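Local coordinates for phosphate ABC transporter, phosphate-binding protein (Clostridium perfringens, PDB 4Q8R) that probably binds phosphate with high affinity and delivers it to the membrane components of an ABC-type transporter, at residues 5-9 with 30-34; 15-19 with 35-39; 101-105 with 144-148. One frame throughout, in Å; residues are numbered along the deposited sequence.

Contact 1: 5-9 with 30-34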
loop_
_atom_site.group_PDB
_atom_site.type_symbol
_atom_site.label_atom_id
_atom_site.label_comp_id
_atom_site.label_asym_id
_atom_site.label_seq_id
_atom_site.Cartn_x
_atom_site.Cartn_y
_atom_site.Cartn_z
ATOM N N SER A 5 -12.414 -21.686 -3.210
ATOM C CA SER A 5 -13.429 -21.354 -4.184
ATOM C C SER A 5 -13.447 -19.926 -4.671
ATOM O O SER A 5 -13.841 -19.748 -5.785
ATOM C CB SER A 5 -14.866 -21.876 -3.878
ATOM O OG SER A 5 -15.416 -21.792 -2.451
ATOM N N VAL A 6 -12.988 -18.911 -3.911
ATOM C CA VAL A 6 -12.865 -17.569 -4.438
ATOM C C VAL A 6 -11.376 -17.177 -4.506
ATOM O O VAL A 6 -10.714 -17.094 -3.494
ATOM C CB VAL A 6 -13.620 -16.490 -3.617
ATOM C CG1 VAL A 6 -13.497 -15.101 -4.289
ATOM C CG2 VAL A 6 -15.102 -16.805 -3.497
ATOM N N SER A 7 -10.861 -16.997 -5.715
ATOM C CA SER A 7 -9.476 -16.652 -5.902
ATOM C C SER A 7 -9.256 -15.150 -5.976
ATOM O O SER A 7 -9.875 -14.434 -6.761
ATOM C CB SER A 7 -8.949 -17.346 -7.149
ATOM O OG SER A 7 -9.657 -16.848 -8.250
ATOM N N ILE A 8 -8.351 -14.658 -5.131
ATOM C CA ILE A 8 -8.046 -13.255 -5.069
ATOM C C ILE A 8 -6.536 -13.060 -5.131
ATOM O O ILE A 8 -5.808 -13.757 -4.445
ATOM C CB ILE A 8 -8.563 -12.625 -3.722
ATOM C CG1 ILE A 8 -10.044 -12.963 -3.488
ATOM C CG2 ILE A 8 -8.290 -11.141 -3.655
ATOM C CD1 ILE A 8 -10.587 -12.370 -2.218
ATOM N N SER A 9 -6.072 -12.148 -5.951
ATOM C CA SER A 9 -4.642 -11.836 -5.983
ATOM C C SER A 9 -4.411 -10.375 -6.155
ATOM O O SER A 9 -5.248 -9.626 -6.671
ATOM C CB SER A 9 -3.954 -12.645 -7.108
ATOM O OG SER A 9 -4.305 -12.214 -8.387
ATOM N N PRO A 30 -19.116 -20.758 6.224
ATOM C CA PRO A 30 -18.110 -21.791 6.384
ATOM C C PRO A 30 -17.867 -22.579 5.110
ATOM O O PRO A 30 -16.809 -23.162 4.978
ATOM C CB PRO A 30 -18.719 -22.717 7.471
ATOM C CG PRO A 30 -19.707 -21.872 8.183
ATOM C CD PRO A 30 -20.263 -20.982 7.125
ATOM N N ASP A 31 -18.840 -22.643 4.195
ATOM C CA ASP A 31 -18.632 -23.422 2.987
ATOM C C ASP A 31 -17.958 -22.639 1.904
ATOM O O ASP A 31 -17.757 -23.186 0.846
ATOM C CB ASP A 31 -19.931 -24.019 2.466
ATOM C CG ASP A 31 -20.547 -25.071 3.456
ATOM O OD1 ASP A 31 -19.848 -25.616 4.342
ATOM O OD2 ASP A 31 -21.731 -25.389 3.339
ATOM N N VAL A 32 -17.570 -21.395 2.145
ATOM C CA VAL A 32 -16.750 -20.691 1.176
ATOM C C VAL A 32 -15.264 -20.697 1.620
ATOM O O VAL A 32 -14.932 -20.659 2.801
ATOM C CB VAL A 32 -17.285 -19.257 0.934
ATOM C CG1 VAL A 32 -16.354 -18.453 0.029
ATOM C CG2 VAL A 32 -18.681 -19.296 0.314
ATOM N N SER A 33 -14.382 -20.812 0.634
ATOM C CA SER A 33 -12.967 -20.642 0.878
ATOM C C SER A 33 -12.436 -19.508 0.007
ATOM O O SER A 33 -12.759 -19.389 -1.229
ATOM C CB SER A 33 -12.220 -21.946 0.629
ATOM O OG SER A 33 -12.796 -23.018 1.372
ATOM N N ILE A 34 -11.645 -18.670 0.654
ATOM C CA ILE A 34 -11.062 -17.519 0.016
ATOM C C ILE A 34 -9.570 -17.785 -0.115
ATOM O O ILE A 34 -8.901 -18.070 0.876
ATOM C CB ILE A 34 -11.193 -16.213 0.862
ATOM C CG1 ILE A 34 -12.632 -15.933 1.176
ATOM C CG2 ILE A 34 -10.626 -15.032 0.119
ATOM C CD1 ILE A 34 -13.500 -15.780 0.011
#
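V6 and I34 stand side by side on one face of the sheet where strands 6-10 and 34-38 run parallel, their side chains pointing the same way, with V6 CB 3.7 Å from I34 CD1. I34 sends CG1 opposite its carbonyl carbon (chi1 -57°), and a second bend brings CD1 back over V6, while the other branch, CG2, lies 3.5 Å from I8 CD1. The I8 and I34 chains meet at a slant. V6 CG2 also approaches V32 CG1 at 4.1 Å, again with the two side chains aslant. Branched aliphatic residues suit this face, since helices 15-28 and 219-229 cover it.

The backbone joins at one acceptor. V6 N reaches S33 O at 2.7 Å, nearly in line with the carbonyl, whereas S5 N comes to the same oxygen at 3.1 Å from above the carbonyl plane. At the start of the strand, S5 OG takes a weak, long bond from S33 N (3.4 Å); a small polar side chain suits this exposed place. I34 CA adds a C-H...O contact to V6 O. Two parallel neighbours, strands 6-10 and 34-38, joined through helix 15-28 make a beta-alpha-beta unit, as in the domains of the PBP superfamily.

Contact 2: 15-19 with 35-39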
loop_
_atom_site.group_PDB
_atom_site.type_symbol
_atom_site.label_atom_id
_atom_site.label_comp_id
_atom_site.label_asym_id
_atom_site.label_seq_id
_atom_site.Cartn_x
_atom_site.Cartn_y
_atom_site.Cartn_z
ATOM N N GLY A 15 -2.998 -7.225 1.541
ATOM C CA GLY A 15 -2.928 -8.593 2.035
ATOM C C GLY A 15 -3.337 -8.777 3.519
ATOM O O GLY A 15 -4.165 -9.651 3.798
ATOM N N PRO A 16 -2.805 -7.937 4.460
ATOM C CA PRO A 16 -3.130 -8.185 5.864
ATOM C C PRO A 16 -4.642 -8.050 6.086
ATOM O O PRO A 16 -5.255 -8.933 6.714
ATOM C CB PRO A 16 -2.352 -7.091 6.597
ATOM C CG PRO A 16 -1.064 -7.020 5.747
ATOM C CD PRO A 16 -1.609 -7.076 4.336
ATOM N N VAL A 17 -5.256 -7.009 5.539
ATOM C CA VAL A 17 -6.716 -6.843 5.756
ATOM C C VAL A 17 -7.551 -7.876 5.049
ATOM O O VAL A 17 -8.555 -8.362 5.592
ATOM C CB VAL A 17 -7.197 -5.403 5.475
ATOM C CG1 VAL A 17 -7.226 -5.009 4.002
ATOM C CG2 VAL A 17 -8.587 -5.163 6.096
ATOM N N MET A 18 -7.178 -8.237 3.830
ATOM C CA MET A 18 -7.889 -9.271 3.162
ATOM C C MET A 18 -7.846 -10.608 3.884
ATOM O O MET A 18 -8.890 -11.348 3.957
ATOM C CB MET A 18 -7.314 -9.453 1.718
ATOM C CG MET A 18 -8.290 -10.214 0.792
ATOM S SD MET A 18 -9.866 -9.344 0.495
ATOM C CE MET A 18 -9.394 -7.873 -0.288
ATOM N N GLU A 19 -6.689 -10.961 4.479
ATOM C CA GLU A 19 -6.588 -12.203 5.262
ATOM C C GLU A 19 -7.534 -12.110 6.510
ATOM O O GLU A 19 -8.254 -13.070 6.854
ATOM C CB GLU A 19 -5.173 -12.462 5.783
ATOM C CG GLU A 19 -4.106 -12.703 4.687
ATOM C CD GLU A 19 -2.690 -12.862 5.261
ATOM O OE1 GLU A 19 -2.494 -12.850 6.524
ATOM O OE2 GLU A 19 -1.784 -13.026 4.443
ATOM N N GLU A 35 -9.065 -17.656 -1.332
ATOM C CA GLU A 35 -7.619 -17.937 -1.651
ATOM C C GLU A 35 -6.963 -16.584 -1.984
ATOM O O GLU A 35 -7.376 -15.929 -2.914
ATOM C CB GLU A 35 -7.479 -18.907 -2.800
ATOM C CG GLU A 35 -8.031 -20.300 -2.476
ATOM C CD GLU A 35 -8.350 -21.187 -3.696
ATOM O OE1 GLU A 35 -8.809 -22.321 -3.477
ATOM O OE2 GLU A 35 -8.152 -20.784 -4.856
ATOM N N ILE A 36 -5.937 -16.167 -1.230
ATOM C CA ILE A 36 -5.335 -14.879 -1.365
ATOM C C ILE A 36 -3.861 -15.041 -1.725
ATOM O O ILE A 36 -3.118 -15.681 -0.967
ATOM C CB ILE A 36 -5.408 -14.048 -0.050
ATOM C CG1 ILE A 36 -6.879 -13.893 0.377
ATOM C CG2 ILE A 36 -4.769 -12.679 -0.181
ATOM C CD1 ILE A 36 -7.068 -13.616 1.840
ATOM N N ASN A 37 -3.435 -14.477 -2.863
ATOM C CA ASN A 37 -2.031 -14.491 -3.289
ATOM C C ASN A 37 -1.522 -13.069 -3.449
ATOM O O ASN A 37 -2.075 -12.275 -4.206
ATOM C CB ASN A 37 -2.002 -15.207 -4.622
ATOM C CG ASN A 37 -0.617 -15.556 -5.042
ATOM O OD1 ASN A 37 0.339 -15.540 -4.236
ATOM N ND2 ASN A 37 -0.470 -15.836 -6.333
ATOM N N GLN A 38 -0.523 -12.695 -2.671
ATOM C CA GLN A 38 -0.028 -11.369 -2.604
ATOM C C GLN A 38 1.155 -11.233 -3.577
ATOM O O GLN A 38 2.238 -11.781 -3.345
ATOM C CB GLN A 38 0.487 -11.042 -1.209
ATOM C CG GLN A 38 -0.655 -11.043 -0.212
ATOM C CD GLN A 38 -0.229 -10.712 1.167
ATOM O OE1 GLN A 38 0.399 -9.671 1.363
ATOM N NE2 GLN A 38 -0.621 -11.520 2.137
ATOM N N ILE A 39 0.906 -10.522 -4.653
ATOM C CA ILE A 39 1.831 -10.435 -5.790
ATOM C C ILE A 39 2.025 -9.011 -6.292
ATOM O O ILE A 39 2.697 -8.789 -7.310
ATOM C CB ILE A 39 1.327 -11.371 -6.931
ATOM C CG1 ILE A 39 -0.067 -10.977 -7.426
ATOM C CG2 ILE A 39 1.449 -12.793 -6.536
ATOM C CD1 ILE A 39 -0.592 -11.833 -8.562
#
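Q38 lays its side chain across the first turn of helix 15-28, against G15. From CB, which heads toward the helix, CG continues opposite the carbonyl carbon (chi1 -66°) and comes to 4.0 Å from G15 CA. The extended chain then carries CD closer, to 3.5 Å from G15 CA, and OE1 settles 3.6 Å from the same carbon. Glycine suits this position because it has no CB to occupy the space taken by the amide oxygen. At the tip, NE2 lies 3.0 Å from E19 OE2, but the angle is too poor for a hydrogen bond. The two side chains cross at about a right angle, and the carboxylate and amide planes are 67° apart. E19 is exposed and Q38 partly so, a place suited to polar side chains; Y177 also packs on Q38.

Helix and strand here belong to the beta-alpha-beta unit of strand 6-10, helix 15-28 and strand 34-38, the helix running antiparallel to its strand (172°) with the short axes 9.5 Å apart. In related phosphate-binding proteins, the start of the corresponding helix commonly helps to hold the anion; the same is probable here.

One turn further along the helix the contact becomes apolar. I36 CD1 rests on the helix backbone, 3.6 Å from M18 O and 3.7 Å from E19 CA, and touches M18 CG; a long, slim branch suits this approach. M18 meets I36 obliquely, then bends at both later torsions, leading its flexible end away toward I8, M57, F224 and I228.

Contact 3: 101-105 with 144-148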
loop_
_atom_site.group_PDB
_atom_site.type_symbol
_atom_site.label_atom_id
_atom_site.label_comp_id
_atom_site.label_asym_id
_atom_site.label_seq_id
_atom_site.Cartn_x
_atom_site.Cartn_y
_atom_site.Cartn_z
ATOM N N ASP A 101 13.286 15.096 -3.285
ATOM C CA ASP A 101 14.746 15.268 -3.399
ATOM C C ASP A 101 15.526 14.049 -2.997
ATOM O O ASP A 101 16.534 13.714 -3.636
ATOM C CB ASP A 101 15.199 16.440 -2.527
ATOM C CG ASP A 101 14.815 17.780 -3.071
ATOM O OD1 ASP A 101 14.282 17.912 -4.221
ATOM O OD2 ASP A 101 15.103 18.769 -2.373
ATOM N N ILE A 102 15.098 13.331 -1.963
ATOM C CA ILE A 102 15.703 12.074 -1.623
ATOM C C ILE A 102 15.529 11.026 -2.716
ATOM O O ILE A 102 16.497 10.368 -3.151
ATOM C CB ILE A 102 15.104 11.508 -0.292
ATOM C CG1 ILE A 102 15.425 12.483 0.891
ATOM C CG2 ILE A 102 15.624 10.129 0.037
ATOM C CD1 ILE A 102 14.512 12.190 2.048
ATOM N N TYR A 103 14.313 10.851 -3.178
ATOM C CA TYR A 103 14.016 9.764 -4.130
ATOM C C TYR A 103 14.578 10.037 -5.524
ATOM O O TYR A 103 14.786 9.100 -6.281
ATOM C CB TYR A 103 12.528 9.413 -4.121
ATOM C CG TYR A 103 12.270 8.376 -3.081
ATOM C CD1 TYR A 103 12.087 8.763 -1.715
ATOM C CD2 TYR A 103 12.214 7.054 -3.360
ATOM C CE1 TYR A 103 11.984 7.807 -0.765
ATOM C CE2 TYR A 103 12.083 6.082 -2.405
ATOM C CZ TYR A 103 11.996 6.469 -1.075
ATOM O OH TYR A 103 11.883 5.534 -0.078
ATOM N N THR A 104 14.865 11.268 -5.856
ATOM C CA THR A 104 15.458 11.564 -7.159
ATOM C C THR A 104 16.959 11.692 -7.058
ATOM O O THR A 104 17.612 12.051 -8.041
ATOM C CB THR A 104 14.859 12.857 -7.772
ATOM O OG1 THR A 104 15.118 13.984 -6.926
ATOM C CG2 THR A 104 13.346 12.724 -8.023
ATOM N N GLY A 105 17.522 11.520 -5.868
ATOM C CA GLY A 105 18.967 11.535 -5.679
ATOM C C GLY A 105 19.581 12.922 -5.550
ATOM O O GLY A 105 20.806 13.078 -5.611
ATOM N N GLU A 144 11.315 7.511 -14.252
ATOM C CA GLU A 144 12.590 7.923 -14.937
ATOM C C GLU A 144 13.494 8.674 -14.032
ATOM O O GLU A 144 14.699 8.602 -14.186
ATOM C CB GLU A 144 12.328 8.778 -16.196
ATOM C CG GLU A 144 11.713 7.972 -17.314
ATOM C CD GLU A 144 10.173 7.647 -17.271
ATOM O OE1 GLU A 144 9.333 7.825 -16.240
ATOM O OE2 GLU A 144 9.842 7.150 -18.369
ATOM N N GLU A 145 12.892 9.335 -13.039
ATOM C CA GLU A 145 13.600 10.169 -12.105
ATOM C C GLU A 145 14.071 9.498 -10.824
ATOM O O GLU A 145 14.816 10.103 -10.041
ATOM C CB GLU A 145 12.779 11.379 -11.800
ATOM C CG GLU A 145 12.443 12.217 -13.017
ATOM C CD GLU A 145 11.526 13.359 -12.678
ATOM O OE1 GLU A 145 10.416 13.114 -12.257
ATOM O OE2 GLU A 145 11.901 14.526 -12.809
ATOM N N LEU A 146 13.606 8.297 -10.561
ATOM C CA LEU A 146 14.021 7.592 -9.368
ATOM C C LEU A 146 15.560 7.408 -9.388
ATOM O O LEU A 146 16.127 6.944 -10.402
ATOM C CB LEU A 146 13.372 6.273 -9.283
ATOM C CG LEU A 146 13.750 5.316 -8.180
ATOM C CD1 LEU A 146 13.363 5.917 -6.839
ATOM C CD2 LEU A 146 13.052 3.988 -8.404
ATOM N N THR A 147 16.240 7.748 -8.310
ATOM C CA THR A 147 17.658 7.530 -8.247
ATOM C C THR A 147 18.118 6.119 -8.596
ATOM O O THR A 147 17.523 5.109 -8.143
ATOM C CB THR A 147 18.303 7.928 -6.880
ATOM O OG1 THR A 147 19.694 7.607 -6.928
ATOM C CG2 THR A 147 17.640 7.217 -5.705
ATOM N N VAL A 148 19.199 6.082 -9.403
ATOM C CA VAL A 148 19.769 4.830 -9.822
ATOM C C VAL A 148 20.347 4.084 -8.641
ATOM O O VAL A 148 20.599 2.858 -8.697
ATOM C CB VAL A 148 20.885 5.011 -10.988
ATOM C CG1 VAL A 148 20.355 5.894 -12.123
ATOM C CG2 VAL A 148 22.120 5.632 -10.427
HETATM O O HOH W 1 16.951 11.486 -10.714
#
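The carbonyl oxygen of Y103, at the end of helix 96-103, is held by the backbone of the 144-148 loop. T147 N donates to Y103 O at 2.8 Å in an almost straight bond (171° at the hydrogen), lying only 15° from the carbonyl plane. L146 CA adds a C-H...O contact to Y103 O at 3.5 Å. Y103 O thus lies where the helix gives out and the loop supplies an amide donor.

A second carbonyl link runs the other way: T104 CA comes 3.3 Å from E145 O in another C-H...O contact. A water bridges the two chains nearby, donating to T104 O at 2.8 Å and to E145 O at 2.6 Å, so that it satisfies a backbone oxygen of each segment.

Side chains fill in around these backbone contacts. L146 CD1 sits at the edge of the Y103 ring, 3.8 Å from CD2, the two side chains lying alongside each other. The ring is fixed at its far end, where OH bonds to V123 O, and F135 meets it edge-to-face; an aromatic residue with a hydroxyl thus serves both the packing and a backbone carbonyl. T104 turns OG1 between its backbone N and carbonyl carbon (chi1 61°), where it bonds to K100 O in its own helix, and this places the methyl CG2 alongside E145, 3.6 Å from its carbonyl O and 4.0 Å from its CB. T147 CB lies near G105 N, and its OG1 bonds to N149 N. Glycine readily adopts the positive phi of G105, which ends the helix with two bonds back into its last turn, a Schellman motif docked against a neighbouring loop.

How the contacts relate
Contacts 1 and 2 adjoin, their centres 11 Å apart, and build on the same beta-alpha-beta unit: contact 1 pairs strands 6-10 and 34-38, while contact 2 sets helix 15-28 against the second strand. Backbone bonds of E35 with V6 and I8 continue the pairing. Contact 3 lies on the opposite side of the chain's centre, its centre about 40 Å from that of contact 1 and about 30 Å from that of contact 2. Contact 1 buries V6, I8 and V32 beside an exposed serine end; contact 2 buries G15 and M18 but exposes E19, without a hydrogen bond across it; contact 3 buries I102 and Y103 but exposes E145, relying on backbone carbonyls and a water.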